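Local structure of FAD-binding oxidoreductase (Gulosibacter chungangensis, 7PBG) at residues F245-E250 with D340-I345; T282-C287 with S365-A370; E292-E297 with D311-G316; R308-D311 with G316-I319; F387-N392 with G424-A429. The protein oxidises 4-ethylphenol, dehydrogenating the alkyl side chain to give 4-vinylphenol, with a covalently bound FAD as cofactor. All coordinates share one frame; numbering follows the deposited sequence.

Interaction 1: F245-E250 with D340-I345; sequences FAIYFE and DAYLQI
Ile247 and Tyr342 bring the last turn of helix 328-342 down onto strand 241-249, their CA atoms 7.6 Å apart. A type I turn from Tyr342 to Ile345 follows, closed by a bond of 3.1 Å from Ile345 N to Tyr342 O. This turn sets Ile345 opposite Phe249, with 7.8 Å between the two CA atoms. Ile247, Tyr342 and Ile345 all start their side chains toward the partner segment, whereas Phe249 reaches it with the far end of its ring. CG1 of Ile247 lies beside its own backbone N and the chain runs on extended, which carries CD1 to 3.4 Å from Tyr342 CD2, crossing the tyrosine nearly at a right angle. CG2 of the same isoleucine rests against Tyr342 CB. The strand is part of the large antiparallel sheet, backed by helices, that forms the cap domain in flavoenzymes of the vanillyl-alcohol oxidase type, and this contact lays a covering helix on it near one margin, next to the outermost strand 349-352. The outer end of the Phe249 ring spans both partners: its CZ meets Tyr342 CD1 at 3.7 Å, and its CE1 touches Ile345 CD1 at the same distance of 3.7 Å. CG2 of Ile345 rests against Phe249 CD1. The contact itself is wholly apolar, and the tyrosine hydroxyl bonds to Thr262 of helix 255-266. That second helix also packs on both aromatic side chains, with Ile258 against Phe249 and Leu265 against Tyr342.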
# COMPACT_ATOMS: atom_id res chain seq x y z
N PHE A 245 4.81 -12.01 25.45
CA PHE A 245 6.02 -12.61 25.99
C PHE A 245 7.16 -11.59 26.01
O PHE A 245 7.19 -10.61 25.23
CB PHE A 245 6.37 -13.84 25.20
CG PHE A 245 6.53 -13.62 23.72
CD1 PHE A 245 7.74 -13.24 23.18
CD2 PHE A 245 5.47 -13.85 22.87
CE1 PHE A 245 7.85 -13.10 21.80
CE2 PHE A 245 5.58 -13.70 21.50
CZ PHE A 245 6.79 -13.33 20.97
N ALA A 246 8.09 -11.87 26.90
CA ALA A 246 9.36 -11.15 27.04
C ALA A 246 10.45 -12.20 26.97
O ALA A 246 10.30 -13.29 27.60
CB ALA A 246 9.43 -10.37 28.33
N ILE A 247 11.49 -11.93 26.23
CA ILE A 247 12.64 -12.86 26.12
C ILE A 247 13.90 -12.07 26.46
O ILE A 247 14.14 -11.06 25.81
CB ILE A 247 12.76 -13.53 24.74
CG1 ILE A 247 11.39 -13.82 24.12
CG2 ILE A 247 13.59 -14.77 24.91
CD1 ILE A 247 11.45 -14.51 22.82
N TYR A 248 14.58 -12.48 27.50
CA TYR A 248 15.73 -11.74 28.04
C TYR A 248 17.02 -12.42 27.60
O TYR A 248 17.18 -13.63 27.83
CB TYR A 248 15.66 -11.67 29.56
CG TYR A 248 14.33 -11.18 30.04
CD1 TYR A 248 13.96 -9.86 29.90
CD2 TYR A 248 13.45 -12.04 30.66
CE1 TYR A 248 12.75 -9.39 30.36
CE2 TYR A 248 12.23 -11.59 31.14
CZ TYR A 248 11.89 -10.26 31.00
OH TYR A 248 10.69 -9.84 31.48
N PHE A 249 17.96 -11.63 27.11
CA PHE A 249 19.27 -12.17 26.66
C PHE A 249 20.34 -11.53 27.52
O PHE A 249 20.32 -10.30 27.75
CB PHE A 249 19.42 -11.90 25.17
CG PHE A 249 18.33 -12.57 24.37
CD1 PHE A 249 18.46 -13.88 23.98
CD2 PHE A 249 17.13 -11.91 24.13
CE1 PHE A 249 17.44 -14.51 23.30
CE2 PHE A 249 16.12 -12.52 23.41
CZ PHE A 249 16.27 -13.83 23.01
N GLU A 250 21.26 -12.36 28.01
CA GLU A 250 22.21 -11.98 29.07
C GLU A 250 23.38 -11.16 28.50
O GLU A 250 24.19 -10.68 29.30
CB GLU A 250 22.64 -13.25 29.81
CG GLU A 250 23.63 -14.08 29.05
CD GLU A 250 24.19 -15.28 29.81
OE1 GLU A 250 23.69 -15.54 30.90
OE2 GLU A 250 25.07 -15.95 29.26
N ASP A 340 11.08 -22.23 21.94
CA ASP A 340 12.09 -23.26 21.58
C ASP A 340 13.20 -22.64 20.75
O ASP A 340 14.38 -23.03 20.95
CB ASP A 340 11.47 -24.41 20.79
CG ASP A 340 10.65 -25.36 21.64
OD1 ASP A 340 10.05 -26.25 21.03
OD2 ASP A 340 10.59 -25.18 22.88
N ALA A 341 12.86 -21.69 19.89
CA ALA A 341 13.85 -21.03 19.01
C ALA A 341 14.82 -20.17 19.82
O ALA A 341 16.05 -20.34 19.69
CB ALA A 341 13.18 -20.21 17.93
N TYR A 342 14.32 -19.26 20.64
CA TYR A 342 15.12 -18.22 21.30
C TYR A 342 15.89 -18.82 22.48
O TYR A 342 16.95 -18.30 22.82
CB TYR A 342 14.22 -17.06 21.68
CG TYR A 342 13.79 -16.17 20.55
CD1 TYR A 342 14.69 -15.26 20.01
CD2 TYR A 342 12.50 -16.21 20.06
CE1 TYR A 342 14.30 -14.39 19.00
CE2 TYR A 342 12.08 -15.34 19.07
CZ TYR A 342 12.98 -14.41 18.57
OH TYR A 342 12.45 -13.61 17.62
N LEU A 343 15.36 -19.88 23.09
CA LEU A 343 16.00 -20.45 24.30
C LEU A 343 17.22 -21.27 23.89
O LEU A 343 17.97 -21.60 24.82
CB LEU A 343 15.04 -21.28 25.15
CG LEU A 343 13.99 -20.53 25.97
CD1 LEU A 343 13.28 -21.52 26.87
CD2 LEU A 343 14.54 -19.40 26.79
N GLN A 344 17.46 -21.49 22.60
CA GLN A 344 18.75 -22.08 22.15
C GLN A 344 19.90 -21.07 22.27
O GLN A 344 21.06 -21.49 22.12
CB GLN A 344 18.67 -22.62 20.74
CG GLN A 344 17.75 -23.80 20.62
CD GLN A 344 18.12 -24.55 19.37
OE1 GLN A 344 18.09 -23.96 18.30
NE2 GLN A 344 18.48 -25.83 19.49
N ILE A 345 19.61 -19.78 22.45
CA ILE A 345 20.66 -18.78 22.75
C ILE A 345 21.05 -18.94 24.20
O ILE A 345 20.22 -18.75 25.08
CB ILE A 345 20.21 -17.36 22.39
CG1 ILE A 345 19.85 -17.33 20.90
CG2 ILE A 345 21.27 -16.34 22.77
CD1 ILE A 345 19.27 -16.00 20.42

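Interaction 2: T282-C287 with S365-A370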
# COMPACT_ATOMS: atom_id res chain seq x y z
N THR A 282 19.00 -0.15 28.29
CA THR A 282 18.83 1.27 28.62
C THR A 282 17.40 1.73 28.29
O THR A 282 16.82 2.54 29.08
CB THR A 282 19.85 2.13 27.88
OG1 THR A 282 21.13 1.54 28.14
CG2 THR A 282 19.85 3.56 28.37
N PHE A 283 16.84 1.25 27.17
CA PHE A 283 15.50 1.70 26.74
C PHE A 283 14.51 1.23 27.80
O PHE A 283 13.72 2.02 28.33
CB PHE A 283 15.25 1.21 25.32
CG PHE A 283 14.16 1.92 24.57
CD1 PHE A 283 14.17 1.89 23.20
CD2 PHE A 283 13.16 2.62 25.23
CE1 PHE A 283 13.18 2.54 22.48
CE2 PHE A 283 12.18 3.28 24.51
CZ PHE A 283 12.15 3.19 23.14
N ASP A 284 14.59 -0.05 28.17
CA ASP A 284 13.63 -0.56 29.18
C ASP A 284 13.84 0.18 30.49
O ASP A 284 12.85 0.56 31.14
CB ASP A 284 13.74 -2.07 29.38
CG ASP A 284 12.69 -2.91 28.65
OD1 ASP A 284 11.84 -2.34 27.88
OD2 ASP A 284 12.70 -4.14 28.89
N ALA A 285 15.08 0.31 30.95
CA ALA A 285 15.38 1.00 32.22
C ALA A 285 14.75 2.40 32.21
O ALA A 285 14.08 2.79 33.15
CB ALA A 285 16.88 1.05 32.41
N ALA A 286 14.88 3.12 31.11
CA ALA A 286 14.42 4.52 31.06
C ALA A 286 12.88 4.62 31.14
O ALA A 286 12.38 5.71 31.48
CB ALA A 286 14.98 5.16 29.83
N CYS A 287 12.16 3.51 30.95
CA CYS A 287 10.69 3.47 31.10
C CYS A 287 10.25 3.27 32.54
O CYS A 287 9.05 3.50 32.81
CB CYS A 287 10.09 2.42 30.18
SG CYS A 287 10.32 2.86 28.44
N SER A 365 7.82 -6.85 35.28
CA SER A 365 6.40 -7.14 35.00
C SER A 365 5.69 -5.89 34.46
O SER A 365 4.81 -6.01 33.61
CB SER A 365 5.69 -7.74 36.17
OG SER A 365 5.30 -6.75 37.10
N GLU A 366 6.13 -4.71 34.87
CA GLU A 366 5.55 -3.44 34.43
C GLU A 366 5.93 -3.24 32.97
O GLU A 366 5.08 -2.80 32.15
CB GLU A 366 6.08 -2.34 35.34
CG GLU A 366 5.48 -0.97 35.10
CD GLU A 366 6.21 0.14 35.84
OE1 GLU A 366 6.86 -0.21 36.91
OE2 GLU A 366 6.19 1.34 35.34
N LEU A 367 7.18 -3.56 32.66
CA LEU A 367 7.68 -3.39 31.27
C LEU A 367 6.94 -4.33 30.34
O LEU A 367 6.44 -3.89 29.28
CB LEU A 367 9.17 -3.64 31.26
CG LEU A 367 10.01 -2.53 31.86
CD1 LEU A 367 11.42 -3.03 32.11
CD2 LEU A 367 10.01 -1.29 30.97
N LEU A 368 6.75 -5.59 30.74
CA LEU A 368 6.03 -6.51 29.87
C LEU A 368 4.59 -6.05 29.76
O LEU A 368 3.96 -6.19 28.70
CB LEU A 368 6.16 -7.94 30.43
CG LEU A 368 5.32 -8.99 29.73
CD1 LEU A 368 5.63 -9.10 28.24
CD2 LEU A 368 5.55 -10.33 30.39
N ASN A 369 3.99 -5.64 30.88
CA ASN A 369 2.59 -5.23 30.86
C ASN A 369 2.37 -4.05 29.90
O ASN A 369 1.39 -4.07 29.20
CB ASN A 369 2.09 -4.90 32.27
CG ASN A 369 0.62 -4.54 32.26
OD1 ASN A 369 -0.23 -5.39 31.99
ND2 ASN A 369 0.31 -3.26 32.41
N ALA A 370 3.29 -3.09 29.86
CA ALA A 370 3.19 -1.92 28.98
C ALA A 370 3.18 -2.39 27.52
O ALA A 370 2.36 -1.87 26.70
CB ALA A 370 4.33 -0.99 29.29
O HOH W 1 7.46 4.16 34.57
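Leu367 reaches from helix 363-375 to Asp284 and Cys287 of helix 281-288; the two short helical segments cross almost perpendicularly, at 97°, with their axes 10.3 Å apart. Its CB heads straight for the other helix, and with CG beside the backbone N (chi1 -74°) the fork opens over the aspartate. CG comes to 4.2 Å from Asp284 CG. Beyond it the methyls divide the work: CD1 lies 3.6 Å from Asp284 OD2, while CD2 drops to the backbone, 3.4 Å from Asp284 O, and also packs at 3.8 Å on Cys287 CB. Beside this fork a water donates to Glu366 OE2 at 3.2 Å; its link to Cys287 O is unusually short and therefore doubtful in detail. Glu366 OE2 is also bonded to His382. The Cys287 side chain is about 7 Å from the nearest atom of FAD, so this helix crossing lies close to the flavin cofactor. A leucine fork laid against a buried carboxylate packs against that group but offers it no hydrogen bond, which is consistent with Asp284 depending for its polar needs on the salt bridge to Arg279 and the bond to Tyr321.

Interaction 3: E292-E297 with D311-G316; sequences EEWQTE and DELGIG
Trp294 pushes the six-membered end of its indole against Leu313 and Glu312 at the end of helix 303-313, and the two partners differ in kind. The tight side is apolar: Trp294 CH2 lies 3.8 Å from Leu313 CG, with CZ2 and the leucine methyl CD2 close by, the side chains crossing at a slant. Both residues are buried, and Leu313 continues onto Ala285 and Val288 of helix 281-288. On the solvent side, Glu312 extends its chain back along the indole in the opposite direction. Its CB sits at the ring's edge, in the plane, 3.8 Å from Trp294 CZ3, and its OE2 comes within 3.3 Å of the same carbon, the carboxylate turned 46° from the indole. Gly314, with positive phi, is the first residue to leave the helix after Leu313. Polar ties lie outside the two segments: Trp294 NE1 bonds to Ser289 OG, and Trp294 O accepts from Arg308 NH2 one turn back along the helix. With an alanine here, Leu313 would probably lose much of its cover on this side, and Ser289 OG would be left without its indole partner. Between the two segments the contact rests on van der Waals packing, the Glu312 carboxylate making no hydrogen bond to the indole, and the polar hold comes from Arg308 and Ser289.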
# COMPACT_ATOMS: atom_id res chain seq x y z
N GLU A 292 20.03 8.37 37.33
CA GLU A 292 20.85 8.42 38.57
C GLU A 292 20.60 7.18 39.43
O GLU A 292 21.45 6.91 40.34
CB GLU A 292 20.57 9.71 39.32
CG GLU A 292 21.26 10.88 38.64
CD GLU A 292 21.06 12.20 39.37
OE1 GLU A 292 22.03 12.99 39.35
OE2 GLU A 292 19.96 12.42 39.99
N GLU A 293 19.52 6.44 39.18
CA GLU A 293 19.29 5.18 39.96
C GLU A 293 20.40 4.20 39.64
O GLU A 293 20.68 3.28 40.45
CB GLU A 293 17.91 4.59 39.70
CG GLU A 293 16.77 5.47 40.19
CD GLU A 293 15.38 4.93 39.90
OE1 GLU A 293 14.54 5.67 39.36
OE2 GLU A 293 15.10 3.79 40.31
N TRP A 294 21.06 4.38 38.49
CA TRP A 294 22.08 3.44 37.98
C TRP A 294 23.48 4.04 38.04
O TRP A 294 24.43 3.24 38.25
CB TRP A 294 21.74 3.02 36.55
CG TRP A 294 20.29 2.67 36.45
CD1 TRP A 294 19.29 3.38 35.85
CD2 TRP A 294 19.67 1.53 37.07
NE1 TRP A 294 18.10 2.74 36.01
CE2 TRP A 294 18.30 1.62 36.77
CE3 TRP A 294 20.14 0.47 37.83
CZ2 TRP A 294 17.40 0.66 37.19
CZ3 TRP A 294 19.24 -0.46 38.29
CH2 TRP A 294 17.88 -0.37 37.97
N GLN A 295 23.62 5.33 37.80
CA GLN A 295 24.94 5.94 37.66
C GLN A 295 24.82 7.42 37.97
O GLN A 295 24.00 8.08 37.33
CB GLN A 295 25.52 5.67 36.28
CG GLN A 295 26.73 6.54 35.99
CD GLN A 295 27.40 6.13 34.70
OE1 GLN A 295 27.47 4.94 34.38
NE2 GLN A 295 27.85 7.13 33.94
N THR A 296 25.59 7.90 38.95
CA THR A 296 25.57 9.34 39.32
C THR A 296 26.51 10.15 38.42
O THR A 296 26.22 11.37 38.25
CB THR A 296 25.89 9.58 40.81
OG1 THR A 296 27.09 8.91 41.16
CG2 THR A 296 24.81 9.07 41.73
N GLU A 297 27.58 9.55 37.90
CA GLU A 297 28.53 10.29 37.05
C GLU A 297 27.80 10.71 35.79
O GLU A 297 27.12 9.90 35.16
CB GLU A 297 29.77 9.45 36.75
CG GLU A 297 30.67 9.13 37.95
CD GLU A 297 30.23 7.92 38.77
OE1 GLU A 297 29.19 7.29 38.42
OE2 GLU A 297 30.85 7.66 39.82
N ASP A 311 20.64 -6.57 36.17
CA ASP A 311 20.58 -7.48 37.34
C ASP A 311 19.44 -7.05 38.26
O ASP A 311 18.72 -7.88 38.75
CB ASP A 311 21.88 -7.46 38.14
CG ASP A 311 23.07 -8.00 37.37
OD1 ASP A 311 22.82 -8.72 36.36
OD2 ASP A 311 24.22 -7.76 37.80
N GLU A 312 19.27 -5.77 38.42
CA GLU A 312 18.31 -5.25 39.43
C GLU A 312 16.90 -5.23 38.84
O GLU A 312 15.97 -5.47 39.55
CB GLU A 312 18.81 -3.90 39.95
CG GLU A 312 20.10 -4.05 40.73
CD GLU A 312 20.68 -2.74 41.22
OE1 GLU A 312 21.90 -2.71 41.44
OE2 GLU A 312 19.91 -1.73 41.28
N LEU A 313 16.74 -4.86 37.57
CA LEU A 313 15.42 -4.95 36.88
C LEU A 313 15.09 -6.41 36.59
O LEU A 313 13.91 -6.71 36.40
CB LEU A 313 15.46 -4.14 35.61
CG LEU A 313 15.71 -2.65 35.78
CD1 LEU A 313 15.82 -1.97 34.44
CD2 LEU A 313 14.55 -2.04 36.56
N GLY A 314 16.09 -7.29 36.57
CA GLY A 314 15.84 -8.70 36.27
C GLY A 314 15.43 -8.89 34.82
O GLY A 314 14.56 -9.72 34.57
N ILE A 315 16.10 -8.21 33.90
CA ILE A 315 15.80 -8.32 32.44
C ILE A 315 17.06 -8.84 31.70
O ILE A 315 17.66 -9.82 32.16
CB ILE A 315 15.17 -7.00 31.95
CG1 ILE A 315 16.06 -5.77 32.17
CG2 ILE A 315 13.85 -6.77 32.68
CD1 ILE A 315 15.42 -4.50 31.67
N GLY A 316 17.40 -8.27 30.56
CA GLY A 316 18.60 -8.69 29.79
C GLY A 316 19.25 -7.47 29.21
O GLY A 316 18.61 -6.42 29.19

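Interaction 4: R308-D311 with G316-I319; sequences RMVD and GHWI
Val310 sets one methyl squarely on the imidazole of His317: CG2 stands 3.6 Å from the ring centroid and only 2° off the ring normal, a CH-pi contact nearly centred on the face. The same methyl touches the backbone, 3.6 Å from Gly316 C, while CG1 rests 3.9 Å from Gly316 CA. With CG1 anti to the backbone N (chi1 171°), the valine straddles the chain: CG1 rests on the glycine, while CG2 covers the ring and also the peptide link between the two residues. A side chain at Gly316 would run into Trp318 O, so the tight path there suits glycine. Just beyond, His317 and Trp318 both face Phe249 in a classic beta bulge, through which the chain leaving helix 303-313 enters strand 318-326. His317 NE2 is bonded to Gln307 OE1, and Gln307 NE2 in turn reaches Asp311 OD1. Were His317 an alanine, Gln307 OE1 would probably be left without this mate and Val310 CG2 without the flat surface beneath it. The imidazole thus plays two parts, offering its pi face to a methyl and a ring nitrogen to an amide, and the bond to Gln307 is likely to restrain how the ring turns under the valine.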
# COMPACT_ATOMS: atom_id res chain seq x y z
N ARG A 308 24.11 -3.27 36.15
CA ARG A 308 23.22 -2.99 37.32
C ARG A 308 21.76 -2.96 36.86
O ARG A 308 20.87 -3.54 37.53
CB ARG A 308 23.58 -1.68 38.04
CG ARG A 308 24.90 -1.72 38.78
CD ARG A 308 25.03 -0.51 39.68
NE ARG A 308 25.49 0.69 39.00
CZ ARG A 308 26.74 0.95 38.67
NH1 ARG A 308 27.69 0.08 38.97
NH2 ARG A 308 27.04 2.11 38.07
N MET A 309 21.45 -2.31 35.74
CA MET A 309 20.09 -2.30 35.15
C MET A 309 19.63 -3.74 34.91
O MET A 309 18.52 -4.10 35.34
CB MET A 309 20.04 -1.51 33.85
CG MET A 309 20.47 -0.09 34.00
SD MET A 309 20.56 0.67 32.37
CE MET A 309 21.56 2.12 32.69
N VAL A 310 20.45 -4.53 34.21
CA VAL A 310 20.08 -5.93 33.88
C VAL A 310 19.76 -6.65 35.18
O VAL A 310 18.73 -7.36 35.22
CB VAL A 310 21.17 -6.68 33.09
CG1 VAL A 310 20.83 -8.15 33.00
CG2 VAL A 310 21.34 -6.01 31.74
N ASP A 311 20.64 -6.57 36.17
CA ASP A 311 20.58 -7.48 37.34
C ASP A 311 19.44 -7.05 38.26
O ASP A 311 18.72 -7.88 38.75
CB ASP A 311 21.88 -7.46 38.14
CG ASP A 311 23.07 -8.00 37.37
OD1 ASP A 311 22.82 -8.72 36.36
OD2 ASP A 311 24.22 -7.76 37.80
N GLY A 316 17.40 -8.27 30.56
CA GLY A 316 18.60 -8.69 29.79
C GLY A 316 19.25 -7.47 29.21
O GLY A 316 18.61 -6.42 29.19
N HIS A 317 20.44 -7.61 28.65
CA HIS A 317 21.04 -6.53 27.84
C HIS A 317 20.19 -6.26 26.59
O HIS A 317 20.23 -5.12 26.09
CB HIS A 317 22.47 -6.92 27.48
CG HIS A 317 23.41 -6.66 28.59
ND1 HIS A 317 23.81 -5.38 28.94
CD2 HIS A 317 23.99 -7.49 29.49
CE1 HIS A 317 24.60 -5.45 29.99
NE2 HIS A 317 24.74 -6.72 30.35
N TRP A 318 19.51 -7.29 26.06
CA TRP A 318 18.52 -7.24 24.98
C TRP A 318 17.26 -7.91 25.51
O TRP A 318 17.38 -8.95 26.20
CB TRP A 318 19.01 -7.92 23.69
CG TRP A 318 20.17 -7.18 23.10
CD1 TRP A 318 21.48 -7.52 23.14
CD2 TRP A 318 20.10 -5.91 22.41
NE1 TRP A 318 22.23 -6.55 22.53
CE2 TRP A 318 21.42 -5.56 22.06
CE3 TRP A 318 19.05 -5.07 22.04
CZ2 TRP A 318 21.72 -4.39 21.35
CZ3 TRP A 318 19.33 -3.91 21.35
CH2 TRP A 318 20.65 -3.59 21.01
N ILE A 319 16.12 -7.31 25.20
CA ILE A 319 14.82 -7.90 25.51
C ILE A 319 14.02 -7.92 24.21
O ILE A 319 13.90 -6.88 23.52
CB ILE A 319 14.10 -7.07 26.60
CG1 ILE A 319 14.99 -6.72 27.79
CG2 ILE A 319 12.83 -7.78 27.00
CD1 ILE A 319 15.70 -5.41 27.68

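Interaction 5: F387-N392 with G424-A429; sequences FDWFPN and GIDYLA
Trp389 presents the pyrrole edge of its indole to the carboxylate of Asp426, and the two flat groups stand steeply to each other, their planes 71° apart. Trp389 NE1 donates to Asp426 OD2 over 2.8 Å, at an angle of 161° about the hydrogen. The oxygen lies close to the plane of the indole, where the N-H points, and is met on its anti side, somewhat out of the carboxylate plane. A first torsion of -179°, CG anti to the backbone N, carries the indole away from its loop and across to the strand. Phe390 only approaches the same oxygen: its ring also turns an edge to the acid, with CE2 4.2 Å from Asp426 OD2, and it too stands steeply to the carboxylate as the side chains pass in opposite directions. Asp426 OD2 has a further partner in Arg291, which forms a salt bridge through NE, so an indole N-H and a guanidinium converge on one buried oxygen and probably favour its negative charge. Arg291 also bonds to the backbone of Trp389, joining both ends of the contact. The loop leads into strand 393-402, which carries His395, the covalent attachment point of FAD, and Phe387, at the start of segment 387-392, touches the cofactor. On the other side, Gly424 closes helix 406-422 with a Schellman motif before the chain enters strand 426-433. The indole packs on Ala286 of helix 281-288 and on Leu445 of strand 438-447, the strand that pairs with 426-433 in the cap sheet.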
# COMPACT_ATOMS: atom_id res chain seq x y z
N PHE A 387 11.21 10.73 29.29
CA PHE A 387 11.36 12.21 29.38
C PHE A 387 11.90 12.61 30.77
O PHE A 387 12.35 13.76 30.96
CB PHE A 387 10.05 12.97 29.09
CG PHE A 387 9.40 12.62 27.79
CD1 PHE A 387 10.17 12.30 26.69
CD2 PHE A 387 8.02 12.59 27.65
CE1 PHE A 387 9.59 11.92 25.50
CE2 PHE A 387 7.44 12.28 26.43
CZ PHE A 387 8.23 11.93 25.36
N ASP A 388 11.80 11.71 31.74
CA ASP A 388 12.20 11.99 33.13
C ASP A 388 13.52 11.29 33.42
O ASP A 388 13.99 11.37 34.56
CB ASP A 388 11.12 11.60 34.15
CG ASP A 388 9.83 12.40 34.00
OD1 ASP A 388 9.92 13.59 33.68
OD2 ASP A 388 8.77 11.79 34.14
N TRP A 389 14.14 10.64 32.43
CA TRP A 389 15.42 9.89 32.66
C TRP A 389 16.45 10.80 33.31
O TRP A 389 17.17 10.36 34.21
CB TRP A 389 15.91 9.41 31.30
CG TRP A 389 17.17 8.61 31.26
CD1 TRP A 389 18.27 8.95 30.55
CD2 TRP A 389 17.44 7.33 31.84
NE1 TRP A 389 19.23 8.00 30.67
CE2 TRP A 389 18.73 6.96 31.40
CE3 TRP A 389 16.72 6.42 32.62
CZ2 TRP A 389 19.31 5.75 31.77
CZ3 TRP A 389 17.29 5.23 33.00
CH2 TRP A 389 18.59 4.91 32.57
N PHE A 390 16.50 12.05 32.83
CA PHE A 390 17.12 13.19 33.53
C PHE A 390 16.29 14.42 33.17
O PHE A 390 15.48 14.39 32.25
CB PHE A 390 18.60 13.29 33.14
CG PHE A 390 18.86 13.36 31.66
CD1 PHE A 390 18.58 14.53 30.97
CD2 PHE A 390 19.39 12.28 30.98
CE1 PHE A 390 18.85 14.61 29.62
CE2 PHE A 390 19.60 12.34 29.61
CZ PHE A 390 19.35 13.51 28.94
N PRO A 391 16.53 15.56 33.85
CA PRO A 391 15.69 16.73 33.63
C PRO A 391 15.76 17.20 32.17
O PRO A 391 16.82 17.33 31.66
CB PRO A 391 16.21 17.77 34.65
CG PRO A 391 16.86 16.93 35.71
CD PRO A 391 17.45 15.74 34.99
N ASN A 392 14.59 17.45 31.58
CA ASN A 392 14.44 18.02 30.22
C ASN A 392 14.91 17.00 29.17
O ASN A 392 15.20 17.40 28.04
CB ASN A 392 15.22 19.34 30.05
CG ASN A 392 15.09 20.28 31.23
OD1 ASN A 392 14.00 20.51 31.71
ND2 ASN A 392 16.22 20.75 31.72
N GLY A 424 28.64 12.22 24.30
CA GLY A 424 28.07 12.25 25.66
C GLY A 424 26.56 12.16 25.65
O GLY A 424 25.90 12.87 26.48
N ILE A 425 26.01 11.38 24.72
CA ILE A 425 24.55 11.24 24.51
C ILE A 425 24.17 9.80 24.88
O ILE A 425 24.78 8.86 24.37
CB ILE A 425 24.16 11.66 23.08
CG1 ILE A 425 24.59 13.10 22.76
CG2 ILE A 425 22.67 11.45 22.85
CD1 ILE A 425 24.00 14.16 23.68
N ASP A 426 23.11 9.65 25.64
CA ASP A 426 22.59 8.31 26.01
C ASP A 426 21.85 7.71 24.81
O ASP A 426 21.11 8.46 24.12
CB ASP A 426 21.66 8.41 27.22
CG ASP A 426 22.37 8.57 28.55
OD1 ASP A 426 23.60 8.56 28.58
OD2 ASP A 426 21.68 8.74 29.55
N TYR A 427 22.02 6.41 24.62
CA TYR A 427 21.57 5.65 23.43
C TYR A 427 20.56 4.60 23.81
O TYR A 427 20.93 3.61 24.42
CB TYR A 427 22.79 5.01 22.78
CG TYR A 427 22.55 4.10 21.62
CD1 TYR A 427 21.45 4.22 20.77
CD2 TYR A 427 23.49 3.13 21.35
CE1 TYR A 427 21.24 3.35 19.71
CE2 TYR A 427 23.32 2.28 20.28
CZ TYR A 427 22.22 2.40 19.45
OH TYR A 427 22.16 1.52 18.42
N LEU A 428 19.31 4.84 23.47
CA LEU A 428 18.22 3.87 23.63
C LEU A 428 18.02 3.25 22.25
O LEU A 428 17.92 3.99 21.26
CB LEU A 428 16.97 4.57 24.15
CG LEU A 428 17.01 4.91 25.64
CD1 LEU A 428 18.15 5.85 26.01
CD2 LEU A 428 15.67 5.50 26.03
N ALA A 429 18.05 1.94 22.18
CA ALA A 429 18.14 1.24 20.89
C ALA A 429 16.98 0.28 20.78
O ALA A 429 16.68 -0.44 21.77
CB ALA A 429 19.46 0.54 20.74

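In the fold
Interactions 1, 4 and 5 all reach the same antiparallel sheet, whereas interaction 2 joins two helices, and interaction 3 a loop to the end of a helix. Strands 241-249 and 318-326 link interactions 1 and 4 directly, through a probable hydrogen bond of 2.9 Å from Phe249 N to Trp318 O. Interactions 3 and 4 share helix 303-313, with centres about 8 Å apart. Helix 281-288 connects the rest: Asp284 CB packs on Ile315 CD1 at 3.7 Å, and Ala286 CA on Trp389 CE3 at 3.4 Å. Toward the flavin, interactions 2 and 5 come nearest, interaction 5 contributing Phe387 to the FAD pocket, while interactions 1, 3 and 4 lie away from it.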